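Glycerol kinase, putative (Plasmodium falciparum, PDB 2W40) probably phosphorylates glycerol with ATP to give sn-glycerol 3-phosphate, as a member of the FGGY family of carbohydrate kinases. Local coordinates at residues Gln249-Gly262 and Lys265-Gly279. Sequence-based numbering, arbitrary orientation. Where two conformers were deposited one is given.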
loop_
_atom_site.group_PDB
_atom_site.type_symbol
_atom_site.label_atom_id
_atom_site.label_comp_id
_atom_site.label_asym_id
_atom_site.label_seq_id
_atom_site.Cartn_x
_atom_site.Cartn_y
_atom_site.Cartn_z
ATOM N N GLN C 249 -16.487 20.472 15.283
ATOM C CA GLN C 249 -16.643 19.258 16.151
ATOM C C GLN C 249 -17.472 19.650 17.424
ATOM O O GLN C 249 -18.222 18.827 17.979
ATOM C CB GLN C 249 -15.335 18.641 16.463
ATOM C CG GLN C 249 -14.601 18.106 15.216
ATOM C CD GLN C 249 -15.527 17.302 14.287
ATOM O OE1 GLN C 249 -16.256 16.415 14.825
ATOM N NE2 GLN C 249 -15.618 17.648 12.982
ATOM N N GLN C 250 -17.263 20.867 17.961
ATOM C CA GLN C 250 -18.106 21.404 19.027
ATOM C C GLN C 250 -19.543 21.611 18.546
ATOM O O GLN C 250 -20.524 21.320 19.286
ATOM C CB GLN C 250 -17.467 22.706 19.555
ATOM C CG GLN C 250 -16.281 22.465 20.427
ATOM C CD GLN C 250 -14.935 22.595 19.754
ATOM O OE1 GLN C 250 -14.842 22.380 18.527
ATOM N NE2 GLN C 250 -13.825 22.834 20.582
ATOM N N SER C 251 -19.709 22.010 17.302
ATOM C CA SER C 251 -21.071 22.129 16.681
ATOM C C SER C 251 -21.806 20.794 16.778
ATOM O O SER C 251 -22.984 20.743 17.130
ATOM C CB SER C 251 -21.040 22.682 15.265
ATOM O OG SER C 251 -22.282 23.192 14.889
ATOM N N ALA C 252 -21.118 19.709 16.487
ATOM C CA ALA C 252 -21.679 18.388 16.548
ATOM C C ALA C 252 -22.083 17.980 17.972
ATOM O O ALA C 252 -23.067 17.195 18.176
ATOM C CB ALA C 252 -20.647 17.402 15.975
ATOM N N CYS C 253 -21.378 18.443 18.999
ATOM C CA CYS C 253 -21.781 18.332 20.428
ATOM C C CYS C 253 -23.123 18.988 20.702
ATOM O O CYS C 253 -23.975 18.400 21.359
ATOM C CB CYS C 253 -20.773 18.938 21.375
ATOM S SG CYS C 253 -19.146 18.137 21.334
ATOM N N ILE C 254 -23.355 20.148 20.084
ATOM C CA ILE C 254 -24.640 20.799 20.299
ATOM C C ILE C 254 -25.723 20.043 19.510
ATOM O O ILE C 254 -26.809 19.805 20.067
ATOM C CB ILE C 254 -24.588 22.296 19.982
ATOM C CG1 ILE C 254 -23.609 23.022 20.902
ATOM C CG2 ILE C 254 -25.958 22.979 20.190
ATOM C CD1 ILE C 254 -23.483 24.512 20.545
ATOM N N GLY C 255 -25.450 19.672 18.284
ATOM C CA GLY C 255 -26.380 18.844 17.505
ATOM C C GLY C 255 -26.713 17.468 18.048
ATOM O O GLY C 255 -27.792 16.930 17.711
ATOM N N GLN C 256 -25.820 16.926 18.877
ATOM C CA GLN C 256 -26.053 15.594 19.489
ATOM C C GLN C 256 -26.674 15.831 20.915
ATOM O O GLN C 256 -26.883 14.850 21.669
ATOM C CB GLN C 256 -24.758 14.857 19.617
ATOM C CG GLN C 256 -24.136 14.259 18.395
ATOM C CD GLN C 256 -24.674 12.875 18.092
ATOM O OE1 GLN C 256 -24.040 12.098 17.401
ATOM N NE2 GLN C 256 -25.827 12.612 18.543
ATOM N N ALA C 257 -26.814 17.074 21.346
ATOM C CA ALA C 257 -27.283 17.477 22.724
ATOM C C ALA C 257 -26.468 16.848 23.859
ATOM O O ALA C 257 -27.048 16.427 24.843
ATOM C CB ALA C 257 -28.789 17.138 22.972
ATOM N N ILE C 258 -25.137 16.780 23.701
ATOM C CA ILE C 258 -24.286 16.255 24.742
ATOM C C ILE C 258 -23.917 17.443 25.659
ATOM O O ILE C 258 -22.814 18.025 25.738
ATOM C CB ILE C 258 -23.161 15.357 24.218
ATOM C CG1 ILE C 258 -22.196 16.202 23.532
ATOM C CG2 ILE C 258 -23.690 14.055 23.353
ATOM C CD1 ILE C 258 -20.712 15.563 23.683
ATOM N N PHE C 259 -24.908 17.843 26.440
ATOM C CA PHE C 259 -24.829 19.004 27.294
ATOM C C PHE C 259 -24.529 18.710 28.729
ATOM O O PHE C 259 -24.277 19.667 29.497
ATOM C CB PHE C 259 -26.191 19.773 27.254
ATOM C CG PHE C 259 -26.601 20.261 25.897
ATOM C CD1 PHE C 259 -25.734 21.041 25.155
ATOM C CD2 PHE C 259 -27.800 19.916 25.317
ATOM C CE1 PHE C 259 -26.156 21.561 23.925
ATOM C CE2 PHE C 259 -28.190 20.380 24.076
ATOM C CZ PHE C 259 -27.355 21.153 23.362
ATOM N N ASP C 260 -24.648 17.440 29.150
ATOM C CA ASP C 260 -24.362 17.098 30.543
ATOM C C ASP C 260 -22.967 16.560 30.702
ATOM O O ASP C 260 -22.443 15.839 29.845
ATOM C CB ASP C 260 -25.301 16.024 31.089
ATOM C CG ASP C 260 -26.783 16.447 31.128
ATOM O OD1 ASP C 260 -27.060 17.631 31.285
ATOM O OD2 ASP C 260 -27.662 15.545 30.992
ATOM N N GLU C 261 -22.375 16.875 31.845
ATOM C CA GLU C 261 -21.101 16.310 32.206
ATOM C C GLU C 261 -21.098 14.777 32.031
ATOM O O GLU C 261 -22.060 14.044 32.465
ATOM C CB GLU C 261 -20.804 16.746 33.641
ATOM C CG GLU C 261 -19.467 16.514 34.104
ATOM C CD GLU C 261 -19.276 17.094 35.472
ATOM O OE1 GLU C 261 -20.073 18.014 35.952
ATOM O OE2 GLU C 261 -18.286 16.638 36.080
ATOM N N GLY C 262 -20.032 14.292 31.371
ATOM C CA GLY C 262 -19.828 12.915 31.059
ATOM C C GLY C 262 -20.401 12.359 29.765
ATOM O O GLY C 262 -20.105 11.230 29.402
ATOM N N LYS C 265 -19.600 12.246 22.397
ATOM C CA LYS C 265 -19.964 11.955 21.001
ATOM C C LYS C 265 -18.689 11.686 20.210
ATOM O O LYS C 265 -17.600 12.119 20.565
ATOM C CB LYS C 265 -20.754 13.046 20.394
ATOM C CG LYS C 265 -19.951 14.388 20.192
ATOM C CD LYS C 265 -19.339 14.448 18.749
ATOM C CE LYS C 265 -18.445 15.659 18.536
ATOM N NZ LYS C 265 -17.561 15.415 17.403
ATOM N N CYS C 266 -18.873 11.057 19.084
ATOM C CA CYS C 266 -17.819 10.818 18.114
ATOM C C CYS C 266 -18.355 11.074 16.717
ATOM O O CYS C 266 -19.369 10.501 16.331
ATOM C CB CYS C 266 -17.291 9.424 18.271
ATOM S SG CYS C 266 -15.884 9.115 17.209
ATOM N N THR C 267 -17.715 11.999 15.979
ATOM C CA THR C 267 -18.040 12.313 14.634
ATOM C C THR C 267 -17.038 11.681 13.690
ATOM O O THR C 267 -15.828 11.839 13.886
ATOM C CB THR C 267 -18.071 13.879 14.411
ATOM O OG1 THR C 267 -19.041 14.527 15.309
ATOM C CG2 THR C 267 -18.410 14.216 12.981
ATOM N N TYR C 268 -17.568 11.016 12.654
ATOM C CA TYR C 268 -16.817 10.398 11.620
ATOM C C TYR C 268 -16.987 11.260 10.363
ATOM O O TYR C 268 -18.080 11.382 9.777
ATOM C CB TYR C 268 -17.324 8.963 11.312
ATOM C CG TYR C 268 -17.151 7.993 12.470
ATOM C CD1 TYR C 268 -16.176 7.045 12.468
ATOM C CD2 TYR C 268 -18.053 7.925 13.499
ATOM C CE1 TYR C 268 -16.030 6.150 13.470
ATOM C CE2 TYR C 268 -17.864 6.989 14.579
ATOM C CZ TYR C 268 -16.904 6.104 14.532
ATOM O OH TYR C 268 -16.825 5.169 15.585
ATOM N N GLY C 269 -15.890 11.818 9.921
ATOM C CA GLY C 269 -15.844 12.695 8.779
ATOM C C GLY C 269 -14.473 12.590 8.081
ATOM O O GLY C 269 -13.876 11.533 8.050
ATOM N N THR C 270 -13.985 13.716 7.547
ATOM C CA THR C 270 -12.589 13.761 7.065
ATOM C C THR C 270 -11.606 13.218 8.092
ATOM O O THR C 270 -10.707 12.412 7.736
ATOM C CB THR C 270 -12.259 15.214 6.693
ATOM O OG1 THR C 270 -13.161 15.714 5.675
ATOM C CG2 THR C 270 -10.884 15.394 6.194
ATOM N N GLY C 271 -11.739 13.639 9.325
ATOM C CA GLY C 271 -11.121 12.961 10.490
ATOM C C GLY C 271 -12.196 12.365 11.376
ATOM O O GLY C 271 -13.375 12.464 11.083
ATOM N N VAL C 272 -11.804 11.833 12.522
ATOM C CA VAL C 272 -12.716 11.329 13.504
ATOM C C VAL C 272 -12.389 12.109 14.782
ATOM O O VAL C 272 -11.228 12.233 15.181
ATOM C CB VAL C 272 -12.553 9.821 13.693
ATOM C CG1 VAL C 272 -13.342 9.323 14.953
ATOM C CG2 VAL C 272 -13.044 9.180 12.339
ATOM N N PHE C 273 -13.416 12.621 15.456
ATOM C CA PHE C 273 -13.232 13.470 16.645
ATOM C C PHE C 273 -14.204 13.063 17.765
ATOM O O PHE C 273 -15.398 13.182 17.606
ATOM C CB PHE C 273 -13.406 14.928 16.294
ATOM C CG PHE C 273 -12.488 15.338 15.157
ATOM C CD1 PHE C 273 -11.181 15.735 15.433
ATOM C CD2 PHE C 273 -12.848 15.221 13.859
ATOM C CE1 PHE C 273 -10.300 15.999 14.409
ATOM C CE2 PHE C 273 -11.963 15.595 12.871
ATOM C CZ PHE C 273 -10.689 15.911 13.186
ATOM N N LEU C 274 -13.644 12.616 18.893
ATOM C CA LEU C 274 -14.431 12.243 20.070
ATOM C C LEU C 274 -14.284 13.382 21.064
ATOM O O LEU C 274 -13.152 13.725 21.451
ATOM C CB LEU C 274 -13.915 10.933 20.637
ATOM C CG LEU C 274 -14.870 10.244 21.684
ATOM C CD1 LEU C 274 -14.556 8.781 21.823
ATOM C CD2 LEU C 274 -14.653 10.936 22.976
ATOM N N LEU C 275 -15.424 13.941 21.516
ATOM C CA LEU C 275 -15.412 14.883 22.594
ATOM C C LEU C 275 -16.274 14.400 23.743
ATOM O O LEU C 275 -17.415 13.912 23.533
ATOM C CB LEU C 275 -15.883 16.263 22.171
ATOM C CG LEU C 275 -14.861 17.069 21.312
ATOM C CD1 LEU C 275 -14.887 16.664 19.829
ATOM C CD2 LEU C 275 -15.116 18.599 21.452
ATOM N N ILE C 276 -15.753 14.583 24.936
ATOM C CA ILE C 276 -16.563 14.362 26.151
ATOM C C ILE C 276 -16.749 15.655 26.901
ATOM O O ILE C 276 -15.771 16.343 27.170
ATOM C CB ILE C 276 -15.929 13.247 27.067
ATOM C CG1 ILE C 276 -16.895 12.915 28.245
ATOM C CG2 ILE C 276 -14.482 13.564 27.504
ATOM C CD1 ILE C 276 -16.636 11.525 28.958
ATOM N N ASN C 277 -17.983 15.945 27.343
ATOM C CA ASN C 277 -18.283 17.111 28.104
ATOM C C ASN C 277 -17.822 16.937 29.557
ATOM O O ASN C 277 -18.176 15.986 30.205
ATOM C CB ASN C 277 -19.788 17.365 27.967
ATOM C CG ASN C 277 -20.288 18.693 28.542
ATOM O OD1 ASN C 277 -19.884 19.123 29.611
ATOM N ND2 ASN C 277 -21.301 19.261 27.864
ATOM N N THR C 278 -16.976 17.847 30.030
ATOM C CA THR C 278 -16.421 17.782 31.390
ATOM C C THR C 278 -17.103 18.819 32.290
ATOM O O THR C 278 -16.625 19.125 33.393
ATOM C CB THR C 278 -14.860 17.915 31.412
ATOM O OG1 THR C 278 -14.518 19.224 30.968
ATOM C CG2 THR C 278 -14.104 16.841 30.565
ATOM N N GLY C 279 -18.246 19.337 31.830
ATOM C CA GLY C 279 -18.982 20.364 32.603
ATOM C C GLY C 279 -18.158 21.648 32.728
ATOM O O GLY C 279 -17.377 21.992 31.838
HETATM O O HOH W 1 -22.109 20.306 31.021
HETATM O O HOH W 2 -15.715 16.610 34.773
#
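Lys265 and Gln249 meet because both side chains bend at chi2, and Lys265 also has CG wedged between its backbone N and carbonyl carbon (chi1 67°). The lysine thus runs along the sheet-facing side of helix 249-255, its CE 3.8 Å from Cys253 SG and also against Ala252 CB, and crosses the glutamine at about a right angle. Its NZ donates to Thr267 OG1 at 2.7 Å, to Phe273 O from above the carbonyl plane, and weakly to Gln249 OE1. Thr267 N reaches Phe273 O from the opposite face, as part of the antiparallel hairpin pairing. The Gln249 amide, inclined 32° to the Phe273 ring, approaches it obliquely, with Gln249 CD 3.4 Å from Phe273 CD2; its NE2 bonds a bound glycerol. Further along, Ile258 CD1 packs on Lys265 CG, and Cys253 SG on Leu275 CB at 3.9 Å.

Beyond the Schellman motif at Ala257, Asn277 clamps the returning loop. Its ND2 donates to Ile258 O (2.9 Å, 157° at the hydrogen), the acceptor lying near the amide plane, and also bonds Tyr295 OH. Its OD1 closes an Asx turn onto Gly279 N and receives a water that also donates to Phe259 O, while its backbone O accepts from Gly262 N at 2.8 Å. The contact therefore fastens the helix and its exit loop to the hairpin of neighbouring strands 264-268 and 272-279 in the seven-stranded mixed sheet. The buried ammonium, probably charged, is probably stabilised by carbonyl and hydroxyl oxygens, with the Asp414 carboxylate one shell further out through Thr267 OG1.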